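Local coordinates for protein Crov588 (Cafeteriavirus, PDB 6NYR) that is of unknown function but folds into a circular leucine-rich-repeat solenoid built of FNIP-type repeats, at residues R194-K199 and W216-Q221; G237-Q242 and G259-Q264; N593-E598 and F614-T619; L608-R613 and T628-G633. One frame throughout, in Å; residues are numbered along the deposited sequence.

Contact 1 of 4, residues R194-K199 and W216-Q221; sequences RNFNQK and WYFNQQ
Y217 meets R194 and N195 with one side of its ring: R194 O sits at the edge near the ring plane, 3.3 Å from Y217 CD2. One face of that phenol ring is taken by W216 CD1, placed over its centre from within the same segment. N195 OD1 approaches the ring obliquely, amide and ring planes 76° apart. A bend at chi3 (57°) turns R194 NE back onto N195 OD1 in the guanidinium plane, while R194 CG packs on W216 CB at 3.6 Å. Deeper in, the F196 and F218 rings lie side by side and point the same way, touching through F196 CE2 and F218 CD1 at 3.8 Å. Q198 N lies over the centre of one F196 face; Q220 N lies over one F218 face, toward its rim, with Q198 O at the F218 edge.

The backbone bond from Y217 N to R194 O (2.9 Å) is followed by a double grip on N197 OD1. N219 N (2.8 Å) and Q220 NE2 (3.2 Å) reach N197 OD1 from opposite faces of its amide, each well out of the carbonyl plane, which should hinder its rotation. The other end of the Q220 amide is held too, since K199 NZ donates to Q220 OE1 at 3.1 Å. N219 OD1 hands the scheme on to N241 N and Q242 NE2, while N197 N is itself bonded to N175 OD1. Such a chain of asparagine side chains, each accepting from the backbone N-H of the asparagine one coil on, is the asparagine ladder of leucine-rich-repeat solenoids, seen here in neighbouring FNIP-type coils.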
# COMPACT_ATOMS: atom_id res chain seq x y z
N ARG A 194 13.48 -9.84 -20.43
CA ARG A 194 14.50 -10.62 -19.75
C ARG A 194 15.69 -10.92 -20.66
O ARG A 194 16.84 -10.59 -20.32
CB ARG A 194 13.89 -11.94 -19.26
CG ARG A 194 14.61 -12.59 -18.09
CD ARG A 194 13.91 -13.90 -17.71
NE ARG A 194 13.87 -14.80 -18.87
CZ ARG A 194 13.21 -15.95 -18.91
NH1 ARG A 194 12.54 -16.37 -17.85
NH2 ARG A 194 13.23 -16.69 -20.01
N ASN A 195 15.44 -11.54 -21.80
CA ASN A 195 16.50 -12.21 -22.55
C ASN A 195 17.15 -11.34 -23.62
O ASN A 195 18.06 -11.82 -24.30
CB ASN A 195 15.95 -13.48 -23.21
CG ASN A 195 15.64 -14.56 -22.20
OD1 ASN A 195 15.79 -14.36 -21.00
ND2 ASN A 195 15.19 -15.72 -22.68
N PHE A 196 16.71 -10.10 -23.81
CA PHE A 196 17.33 -9.28 -24.83
C PHE A 196 18.77 -8.97 -24.43
O PHE A 196 19.01 -8.29 -23.43
CB PHE A 196 16.57 -7.98 -25.04
CG PHE A 196 17.21 -7.08 -26.06
CD1 PHE A 196 17.01 -7.29 -27.41
CD2 PHE A 196 18.05 -6.06 -25.66
CE1 PHE A 196 17.62 -6.48 -28.35
CE2 PHE A 196 18.66 -5.24 -26.60
CZ PHE A 196 18.45 -5.46 -27.94
N ASN A 197 19.72 -9.46 -25.23
CA ASN A 197 21.15 -9.24 -25.00
C ASN A 197 21.81 -9.12 -26.38
O ASN A 197 22.61 -9.95 -26.80
CB ASN A 197 21.77 -10.36 -24.17
CG ASN A 197 23.20 -10.05 -23.76
OD1 ASN A 197 23.64 -8.90 -23.81
ND2 ASN A 197 23.93 -11.08 -23.34
N GLN A 198 21.44 -8.07 -27.10
CA GLN A 198 21.86 -7.83 -28.47
C GLN A 198 22.53 -6.46 -28.55
O GLN A 198 22.12 -5.52 -27.86
CB GLN A 198 20.65 -7.90 -29.40
CG GLN A 198 20.77 -8.83 -30.61
CD GLN A 198 21.47 -10.14 -30.30
OE1 GLN A 198 22.55 -10.40 -30.83
NE2 GLN A 198 20.87 -10.95 -29.45
N LYS A 199 23.57 -6.36 -29.38
CA LYS A 199 24.25 -5.09 -29.55
C LYS A 199 23.29 -4.02 -30.06
O LYS A 199 22.33 -4.31 -30.79
CB LYS A 199 25.42 -5.23 -30.52
CG LYS A 199 26.68 -5.87 -29.94
CD LYS A 199 27.66 -6.24 -31.05
CE LYS A 199 29.04 -6.60 -30.50
NZ LYS A 199 29.02 -7.64 -29.44
N TRP A 216 16.97 -8.29 -17.67
CA TRP A 216 17.89 -9.15 -16.93
C TRP A 216 19.22 -9.37 -17.63
O TRP A 216 20.28 -9.11 -17.05
CB TRP A 216 17.17 -10.49 -16.69
CG TRP A 216 17.82 -11.46 -15.76
CD1 TRP A 216 18.90 -12.26 -16.02
CD2 TRP A 216 17.41 -11.77 -14.43
NE1 TRP A 216 19.19 -13.03 -14.93
CE2 TRP A 216 18.28 -12.76 -13.94
CE3 TRP A 216 16.38 -11.31 -13.60
CZ2 TRP A 216 18.17 -13.28 -12.65
CZ3 TRP A 216 16.26 -11.83 -12.33
CH2 TRP A 216 17.15 -12.81 -11.87
N TYR A 217 19.19 -9.86 -18.87
CA TYR A 217 20.41 -10.37 -19.49
C TYR A 217 21.16 -9.35 -20.34
O TYR A 217 22.25 -9.67 -20.82
CB TYR A 217 20.10 -11.61 -20.35
CG TYR A 217 19.82 -12.86 -19.54
CD1 TYR A 217 20.87 -13.63 -19.04
CD2 TYR A 217 18.52 -13.27 -19.28
CE1 TYR A 217 20.62 -14.77 -18.30
CE2 TYR A 217 18.27 -14.41 -18.54
CZ TYR A 217 19.32 -15.16 -18.05
OH TYR A 217 19.07 -16.29 -17.31
N PHE A 218 20.62 -8.15 -20.54
CA PHE A 218 21.32 -7.20 -21.40
C PHE A 218 22.69 -6.87 -20.82
O PHE A 218 22.81 -6.43 -19.67
CB PHE A 218 20.54 -5.91 -21.58
CG PHE A 218 21.25 -4.90 -22.44
CD1 PHE A 218 21.21 -5.00 -23.82
CD2 PHE A 218 21.97 -3.87 -21.86
CE1 PHE A 218 21.87 -4.09 -24.61
CE2 PHE A 218 22.63 -2.95 -22.65
CZ PHE A 218 22.58 -3.06 -24.03
N ASN A 219 23.74 -7.09 -21.62
CA ASN A 219 25.09 -6.78 -21.17
C ASN A 219 26.01 -6.53 -22.36
O ASN A 219 27.01 -7.23 -22.55
CB ASN A 219 25.65 -7.92 -20.31
CG ASN A 219 26.91 -7.53 -19.57
OD1 ASN A 219 27.21 -6.34 -19.43
ND2 ASN A 219 27.65 -8.51 -19.09
N GLN A 220 25.69 -5.51 -23.16
CA GLN A 220 26.51 -5.09 -24.28
C GLN A 220 26.99 -3.67 -24.03
O GLN A 220 26.31 -2.88 -23.36
CB GLN A 220 25.73 -5.14 -25.60
CG GLN A 220 25.21 -6.51 -25.97
CD GLN A 220 26.32 -7.50 -26.28
OE1 GLN A 220 27.32 -7.15 -26.91
NE2 GLN A 220 26.15 -8.73 -25.82
N GLN A 221 28.16 -3.34 -24.57
CA GLN A 221 28.65 -1.98 -24.40
C GLN A 221 27.75 -0.96 -25.09
O GLN A 221 27.10 -1.25 -26.10
CB GLN A 221 30.08 -1.81 -24.92
CG GLN A 221 31.08 -2.48 -24.04
CD GLN A 221 32.47 -1.91 -24.21
OE1 GLN A 221 32.78 -1.24 -25.19
NE2 GLN A 221 33.27 -2.04 -23.15

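Contact 2 of 4, residues G237-Q242 and G259-Q264; sequences GRNFNQ and GRNFNQ
G237 O faces G259 CA in a CH···O contact of 3.3 Å, and a water that donates to G237 O also receives a weak bond from G259 N. R238 comes next, its chain extended and running alongside R260 so that the two guanidinium planes are only 8° apart. R260 NH1 lies over a face of the R238 group, 3.0 Å from R238 NH2, though so short an approach of two donors is somewhat doubtful. The groups carry like charge, and the nearby amide oxygens probably ease the repulsion: R238 NH1 bonds N239 OD1 in the carbonyl plane at 2.8 Å, and R260 NH1 reaches N261 OD1 weakly. The backbone of R238 contributes as well, its O accepting from N261 N.

The N239 amide lies nearly parallel to that of N261. F240, with CG anti to the backbone N (chi1 174°), sends its ring inward beside F262, F240 CE2 reaching F262 CD1 at 3.8 Å. N241 then uses OD1 to take the N-H of N263, N241 OD1 to N263 N being 2.7 Å, from above the carbonyl plane, and a weak second bond from Q264 NE2. Finally Q242 O comes to the edge of the F262 ring, 3.5 Å from F262 CE1. Equivalent residues recur 22 positions apart, and the side chains of R238 and R260, N239 and N261, F240 and F262 run side by side, as in a leucine-rich-repeat solenoid whose coils carry a row of phenylalanines inside and an asparagine ladder beside it.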
# COMPACT_ATOMS: atom_id res chain seq x y z
N GLY A 237 19.45 -3.37 -16.56
CA GLY A 237 18.97 -4.60 -15.97
C GLY A 237 20.00 -5.27 -15.08
O GLY A 237 21.08 -4.74 -14.81
N ARG A 238 19.64 -6.47 -14.62
CA ARG A 238 20.45 -7.17 -13.63
C ARG A 238 21.91 -7.28 -14.06
O ARG A 238 22.82 -6.94 -13.31
CB ARG A 238 19.86 -8.55 -13.36
CG ARG A 238 20.51 -9.30 -12.21
CD ARG A 238 20.12 -10.77 -12.21
NE ARG A 238 20.78 -11.52 -11.15
CZ ARG A 238 21.94 -12.16 -11.25
NH1 ARG A 238 22.61 -12.15 -12.39
NH2 ARG A 238 22.43 -12.80 -10.21
N ASN A 239 22.14 -7.77 -15.28
CA ASN A 239 23.46 -8.22 -15.69
C ASN A 239 24.32 -7.16 -16.36
O ASN A 239 25.50 -7.42 -16.62
CB ASN A 239 23.33 -9.41 -16.65
CG ASN A 239 22.88 -10.68 -15.96
OD1 ASN A 239 22.66 -10.70 -14.75
ND2 ASN A 239 22.72 -11.74 -16.74
N PHE A 240 23.77 -5.98 -16.67
CA PHE A 240 24.59 -4.98 -17.35
C PHE A 240 25.79 -4.60 -16.50
O PHE A 240 25.64 -4.14 -15.36
CB PHE A 240 23.79 -3.73 -17.68
CG PHE A 240 24.64 -2.63 -18.25
CD1 PHE A 240 24.97 -2.62 -19.60
CD2 PHE A 240 25.14 -1.63 -17.44
CE1 PHE A 240 25.77 -1.62 -20.12
CE2 PHE A 240 25.94 -0.63 -17.95
CZ PHE A 240 26.25 -0.62 -19.30
N ASN A 241 26.99 -4.78 -17.05
CA ASN A 241 28.22 -4.48 -16.33
C ASN A 241 29.32 -4.13 -17.34
O ASN A 241 30.36 -4.80 -17.43
CB ASN A 241 28.62 -5.65 -15.44
CG ASN A 241 29.67 -5.27 -14.41
OD1 ASN A 241 29.85 -4.09 -14.10
ND2 ASN A 241 30.37 -6.27 -13.87
N GLN A 242 29.11 -3.08 -18.12
CA GLN A 242 30.10 -2.60 -19.07
C GLN A 242 30.55 -1.20 -18.69
O GLN A 242 29.79 -0.43 -18.09
CB GLN A 242 29.55 -2.58 -20.50
CG GLN A 242 29.17 -3.94 -21.03
CD GLN A 242 30.37 -4.85 -21.17
OE1 GLN A 242 31.42 -4.44 -21.67
NE2 GLN A 242 30.23 -6.08 -20.70
N GLY A 259 21.50 -1.74 -12.54
CA GLY A 259 21.00 -2.98 -12.01
C GLY A 259 22.00 -3.65 -11.09
O GLY A 259 23.03 -3.09 -10.72
N ARG A 260 21.69 -4.90 -10.74
CA ARG A 260 22.45 -5.61 -9.72
C ARG A 260 23.95 -5.58 -9.98
O ARG A 260 24.74 -5.20 -9.10
CB ARG A 260 21.96 -7.06 -9.62
CG ARG A 260 22.73 -7.91 -8.63
CD ARG A 260 22.06 -9.25 -8.39
NE ARG A 260 22.79 -10.05 -7.41
CZ ARG A 260 23.87 -10.78 -7.70
NH1 ARG A 260 24.33 -10.82 -8.94
NH2 ARG A 260 24.47 -11.48 -6.75
N ASN A 261 24.37 -5.96 -11.18
CA ASN A 261 25.75 -6.37 -11.40
C ASN A 261 26.69 -5.24 -11.82
O ASN A 261 27.91 -5.47 -11.87
CB ASN A 261 25.81 -7.47 -12.47
CG ASN A 261 25.24 -8.79 -12.00
OD1 ASN A 261 24.83 -8.93 -10.84
ND2 ASN A 261 25.22 -9.77 -12.90
N PHE A 262 26.20 -4.05 -12.12
CA PHE A 262 27.10 -2.99 -12.56
C PHE A 262 28.10 -2.66 -11.45
O PHE A 262 27.71 -2.29 -10.34
CB PHE A 262 26.35 -1.73 -12.96
CG PHE A 262 27.26 -0.60 -13.35
CD1 PHE A 262 27.73 -0.49 -14.64
CD2 PHE A 262 27.67 0.33 -12.41
CE1 PHE A 262 28.57 0.55 -15.01
CE2 PHE A 262 28.51 1.36 -12.76
CZ PHE A 262 28.96 1.47 -14.07
N ASN A 263 29.39 -2.77 -11.76
CA ASN A 263 30.44 -2.54 -10.78
C ASN A 263 31.69 -2.05 -11.51
O ASN A 263 32.78 -2.59 -11.40
CB ASN A 263 30.72 -3.81 -9.99
CG ASN A 263 31.57 -3.55 -8.76
OD1 ASN A 263 31.75 -2.40 -8.35
ND2 ASN A 263 32.09 -4.62 -8.17
N GLN A 264 31.54 -0.97 -12.28
CA GLN A 264 32.63 -0.38 -13.04
C GLN A 264 33.00 0.98 -12.48
O GLN A 264 32.17 1.68 -11.89
CB GLN A 264 32.25 -0.22 -14.52
CG GLN A 264 31.98 -1.53 -15.23
CD GLN A 264 33.19 -2.44 -15.28
OE1 GLN A 264 34.32 -1.99 -15.50
NE2 GLN A 264 32.97 -3.73 -15.05
O HOH W 1 23.50 -3.43 -14.30

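Contact 3 of 4, residues N593-E598 and F614-T619; sequences NQKITE and FNQKIT
F614 meets the preceding coil of this leucine-rich-repeat solenoid at its ring edge, where Q594 O lies near the ring plane, 3.5 Å from F614 CE1. I596 CD1 approaches F614 CE1 obliquely at 4.3 Å, and F610 stacks on the ring from outside the two segments. The backbone of N615 supplies the rung of the asparagine ladder: its N donates to N593 OD1 at 2.9 Å, while its own OD1 binds a glycerol, probably from the crystallisation liquor.

Q616 follows, folded at chi2 (-67°) so that its side chain crosses that of N593 at about a right angle, with the amide planes 54° apart. Q616 NE2 donates to N593 OD1 at 3.1 Å in a nearly straight bond (168°), within the plane of the glutamine amide but far above that of the asparagine. N615 N and Q616 NE2 therefore hold one oxygen from its two faces. On the other branch, Q616 OE1 comes up against the aliphatic part of K595, the two chains crossing at a slant, with Q616 OE1 3.1 Å from K595 CG. Toward the end of the segment a bridging water takes over from direct contact, donating to K617 O at 2.9 Å and to I596 O at 3.3 Å.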
# COMPACT_ATOMS: atom_id res chain seq x y z
N ASN A 593 -23.60 -15.19 22.90
CA ASN A 593 -24.76 -16.00 22.55
C ASN A 593 -25.81 -15.89 23.65
O ASN A 593 -26.19 -16.87 24.29
CB ASN A 593 -24.35 -17.45 22.31
CG ASN A 593 -25.45 -18.25 21.61
OD1 ASN A 593 -26.33 -17.68 20.96
ND2 ASN A 593 -25.39 -19.57 21.74
N GLN A 594 -26.31 -14.68 23.88
CA GLN A 594 -27.33 -14.42 24.88
C GLN A 594 -28.62 -13.97 24.23
O GLN A 594 -28.62 -13.37 23.15
CB GLN A 594 -26.86 -13.36 25.89
CG GLN A 594 -25.65 -13.76 26.70
CD GLN A 594 -25.91 -14.98 27.57
OE1 GLN A 594 -26.94 -15.07 28.23
NE2 GLN A 594 -24.97 -15.91 27.58
N LYS A 595 -29.73 -14.26 24.90
CA LYS A 595 -31.05 -13.86 24.41
C LYS A 595 -31.21 -12.35 24.52
O LYS A 595 -30.81 -11.73 25.51
CB LYS A 595 -32.13 -14.58 25.22
CG LYS A 595 -32.15 -16.09 24.98
CD LYS A 595 -32.56 -16.85 26.23
CE LYS A 595 -34.01 -17.31 26.24
NZ LYS A 595 -34.43 -17.64 27.63
N ILE A 596 -31.78 -11.75 23.47
CA ILE A 596 -32.00 -10.31 23.41
C ILE A 596 -33.50 -10.08 23.38
O ILE A 596 -34.17 -10.48 22.42
CB ILE A 596 -31.32 -9.67 22.19
CG1 ILE A 596 -29.81 -9.87 22.27
CG2 ILE A 596 -31.66 -8.20 22.11
CD1 ILE A 596 -29.04 -9.25 21.12
N THR A 597 -34.02 -9.43 24.41
CA THR A 597 -35.44 -9.14 24.52
C THR A 597 -35.72 -7.73 23.99
O THR A 597 -34.82 -7.03 23.53
CB THR A 597 -35.90 -9.28 25.97
OG1 THR A 597 -35.19 -8.35 26.79
CG2 THR A 597 -35.64 -10.69 26.48
N GLU A 598 -36.98 -7.32 24.08
CA GLU A 598 -37.38 -6.03 23.54
C GLU A 598 -36.86 -4.89 24.41
O GLU A 598 -36.62 -5.05 25.61
CB GLU A 598 -38.90 -5.94 23.39
CG GLU A 598 -39.70 -6.48 24.57
CD GLU A 598 -41.14 -6.00 24.56
OE1 GLU A 598 -41.72 -5.84 23.47
OE2 GLU A 598 -41.69 -5.75 25.66
N PHE A 614 -23.50 -16.58 17.83
CA PHE A 614 -24.83 -16.11 18.18
C PHE A 614 -25.89 -16.90 17.41
O PHE A 614 -25.79 -17.09 16.20
CB PHE A 614 -24.99 -14.62 17.89
CG PHE A 614 -26.37 -14.10 18.17
CD1 PHE A 614 -26.72 -13.64 19.43
CD2 PHE A 614 -27.33 -14.07 17.17
CE1 PHE A 614 -27.99 -13.17 19.69
CE2 PHE A 614 -28.61 -13.60 17.43
CZ PHE A 614 -28.93 -13.15 18.69
N ASN A 615 -26.92 -17.35 18.13
CA ASN A 615 -27.95 -18.20 17.54
C ASN A 615 -29.19 -18.21 18.42
O ASN A 615 -29.64 -19.27 18.87
CB ASN A 615 -27.40 -19.62 17.35
CG ASN A 615 -28.36 -20.54 16.62
OD1 ASN A 615 -28.21 -21.76 16.64
ND2 ASN A 615 -29.36 -19.96 15.97
N GLN A 616 -29.75 -17.03 18.68
CA GLN A 616 -30.96 -16.87 19.47
C GLN A 616 -32.06 -16.28 18.59
O GLN A 616 -31.79 -15.47 17.70
CB GLN A 616 -30.72 -15.96 20.68
CG GLN A 616 -29.60 -16.42 21.59
CD GLN A 616 -29.93 -17.72 22.30
OE1 GLN A 616 -31.06 -17.92 22.75
NE2 GLN A 616 -28.94 -18.60 22.41
N LYS A 617 -33.30 -16.68 18.86
CA LYS A 617 -34.42 -16.22 18.05
C LYS A 617 -34.57 -14.71 18.16
O LYS A 617 -34.32 -14.11 19.21
CB LYS A 617 -35.71 -16.92 18.50
CG LYS A 617 -36.10 -16.64 19.95
CD LYS A 617 -37.51 -17.13 20.26
CE LYS A 617 -38.03 -16.50 21.55
NZ LYS A 617 -39.44 -16.89 21.83
N ILE A 618 -34.99 -14.08 17.06
CA ILE A 618 -35.28 -12.65 17.03
C ILE A 618 -36.78 -12.48 16.89
O ILE A 618 -37.37 -12.87 15.87
CB ILE A 618 -34.53 -11.94 15.88
CG1 ILE A 618 -33.02 -12.10 16.05
CG2 ILE A 618 -34.92 -10.47 15.82
CD1 ILE A 618 -32.45 -11.42 17.28
N THR A 619 -37.40 -11.88 17.90
CA THR A 619 -38.83 -11.64 17.91
C THR A 619 -39.12 -10.17 17.62
O THR A 619 -38.22 -9.36 17.38
CB THR A 619 -39.43 -12.07 19.26
OG1 THR A 619 -38.97 -11.18 20.29
CG2 THR A 619 -39.01 -13.49 19.60
O HOH W 2 -35.78 -11.66 19.83

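Contact 4 of 4, residues L608-R613 and T628-G633; sequences LTFGLR and THLTFG
L608 and T609 pair in parallel with L630 and T631, joined by bonds of 2.8 to 3.0 Å from L608 N to H629 O, T631 N to L608 O and F610 N to T631 O. The two chains run 13° apart. This is the strand-to-strand step of a leucine-rich-repeat solenoid, in which each coil adds one short parallel strand to the inner wall of the ring.

L608 and L630 share the face turned into the coil. L630 CD1 fills the angle between two neighbours, meeting L608 CD2 on one hand and, at 3.8 Å, F610 CE2 at the ring edge. Both leucines have CG anti to the backbone N (L630 chi1 178°), which keeps their branches side by side. F610 and F632 also point the same way, with ring planes only 7° apart; the rings are strongly offset, centroids 5.2 Å apart, with little of one lying over the other, and F610 CD2 touches F632 CE1 at 3.6 Å. F636 stacks on F632. Past the strands, G611 O approaches G633 CA in a CH···O contact.

T609 and T631 stand together on the other face. Their hydroxyls are linked through one water, which lies 2.9 Å from T609 OG1 and 3.1 Å from T631 OG1, and which also donates to L608 O.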
# COMPACT_ATOMS: atom_id res chain seq x y z
N LEU A 608 -25.62 -3.24 13.22
CA LEU A 608 -25.61 -4.30 14.21
C LEU A 608 -24.93 -5.53 13.63
O LEU A 608 -25.30 -6.00 12.56
CB LEU A 608 -27.04 -4.66 14.64
CG LEU A 608 -27.19 -5.69 15.75
CD1 LEU A 608 -26.40 -5.24 16.97
CD2 LEU A 608 -28.65 -5.88 16.09
N THR A 609 -23.91 -6.02 14.34
CA THR A 609 -23.18 -7.20 13.90
C THR A 609 -23.09 -8.19 15.05
O THR A 609 -22.49 -7.89 16.09
CB THR A 609 -21.78 -6.83 13.40
OG1 THR A 609 -21.88 -5.92 12.30
CG2 THR A 609 -21.02 -8.08 12.95
N PHE A 610 -23.69 -9.37 14.86
CA PHE A 610 -23.52 -10.49 15.77
C PHE A 610 -22.30 -11.30 15.35
O PHE A 610 -21.90 -11.30 14.18
CB PHE A 610 -24.77 -11.37 15.78
CG PHE A 610 -26.00 -10.65 16.28
CD1 PHE A 610 -26.25 -10.55 17.63
CD2 PHE A 610 -26.89 -10.08 15.39
CE1 PHE A 610 -27.38 -9.89 18.09
CE2 PHE A 610 -28.01 -9.42 15.84
CZ PHE A 610 -28.26 -9.33 17.19
N GLY A 611 -21.71 -12.00 16.31
CA GLY A 611 -20.50 -12.77 16.09
C GLY A 611 -20.76 -14.20 15.68
O GLY A 611 -21.88 -14.59 15.32
N LEU A 612 -19.71 -15.02 15.78
CA LEU A 612 -19.72 -16.35 15.18
C LEU A 612 -20.80 -17.23 15.80
O LEU A 612 -21.55 -17.90 15.09
CB LEU A 612 -18.34 -17.00 15.33
CG LEU A 612 -18.09 -18.34 14.65
CD1 LEU A 612 -16.59 -18.52 14.38
CD2 LEU A 612 -18.60 -19.52 15.46
N ARG A 613 -20.89 -17.24 17.13
CA ARG A 613 -21.68 -18.25 17.83
C ARG A 613 -23.11 -17.81 18.15
O ARG A 613 -23.87 -18.61 18.69
CB ARG A 613 -20.96 -18.65 19.12
CG ARG A 613 -19.64 -19.38 18.89
CD ARG A 613 -18.97 -19.81 20.18
NE ARG A 613 -17.89 -20.76 19.92
CZ ARG A 613 -18.07 -22.05 19.65
NH1 ARG A 613 -19.30 -22.55 19.60
NH2 ARG A 613 -17.03 -22.84 19.43
N THR A 628 -30.16 -0.19 9.66
CA THR A 628 -29.99 -0.27 8.23
C THR A 628 -29.13 -1.44 7.78
O THR A 628 -29.27 -1.87 6.63
CB THR A 628 -29.35 1.02 7.68
OG1 THR A 628 -28.10 1.25 8.35
CG2 THR A 628 -30.27 2.22 7.90
N HIS A 629 -28.25 -1.95 8.64
CA HIS A 629 -27.29 -2.97 8.26
C HIS A 629 -27.20 -4.01 9.37
O HIS A 629 -26.67 -3.72 10.45
CB HIS A 629 -25.92 -2.34 7.98
CG HIS A 629 -25.89 -1.50 6.74
ND1 HIS A 629 -26.58 -0.32 6.61
CD2 HIS A 629 -25.24 -1.68 5.56
CE1 HIS A 629 -26.37 0.19 5.42
NE2 HIS A 629 -25.56 -0.61 4.76
N LEU A 630 -27.71 -5.21 9.10
CA LEU A 630 -27.78 -6.29 10.07
C LEU A 630 -26.93 -7.44 9.58
O LEU A 630 -27.15 -7.96 8.48
CB LEU A 630 -29.22 -6.74 10.27
CG LEU A 630 -29.43 -7.91 11.24
CD1 LEU A 630 -28.88 -7.58 12.61
CD2 LEU A 630 -30.90 -8.29 11.30
N THR A 631 -25.96 -7.85 10.40
CA THR A 631 -25.04 -8.93 10.04
C THR A 631 -25.07 -10.01 11.11
O THR A 631 -24.88 -9.73 12.30
CB THR A 631 -23.62 -8.40 9.87
OG1 THR A 631 -23.59 -7.41 8.84
CG2 THR A 631 -22.67 -9.53 9.50
N PHE A 632 -25.31 -11.24 10.67
CA PHE A 632 -25.27 -12.41 11.53
C PHE A 632 -24.01 -13.22 11.24
O PHE A 632 -23.36 -13.06 10.21
CB PHE A 632 -26.50 -13.29 11.32
CG PHE A 632 -27.76 -12.70 11.87
CD1 PHE A 632 -28.03 -12.77 13.23
CD2 PHE A 632 -28.66 -12.07 11.03
CE1 PHE A 632 -29.19 -12.22 13.73
CE2 PHE A 632 -29.82 -11.52 11.53
CZ PHE A 632 -30.08 -11.60 12.88
N GLY A 633 -23.69 -14.12 12.17
CA GLY A 633 -22.48 -14.90 12.11
C GLY A 633 -22.69 -16.28 11.51
O GLY A 633 -23.77 -16.64 11.05
O HOH W 3 -23.63 -4.67 10.36

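Following the chain from the N terminus, contact 1 closes one coil of the solenoid before contact 2 opens and closes another, so the two lie in series. They touch nonetheless: W216 O accepts from N239 N, a backbone bond, and the asparagine ladder runs on from contact 1 into contact 2. Contacts 3 and 4 come much later, on the opposite side of the chain's centre; contact 3 lies about 69 Å from contact 1, centre to centre. Their segments alternate, 593-598, 608-613, 614-619 and 628-633, so these contacts cross: contact 4 joins coils at their strands, contact 3 at the loops, and I596 packs on F610 between them.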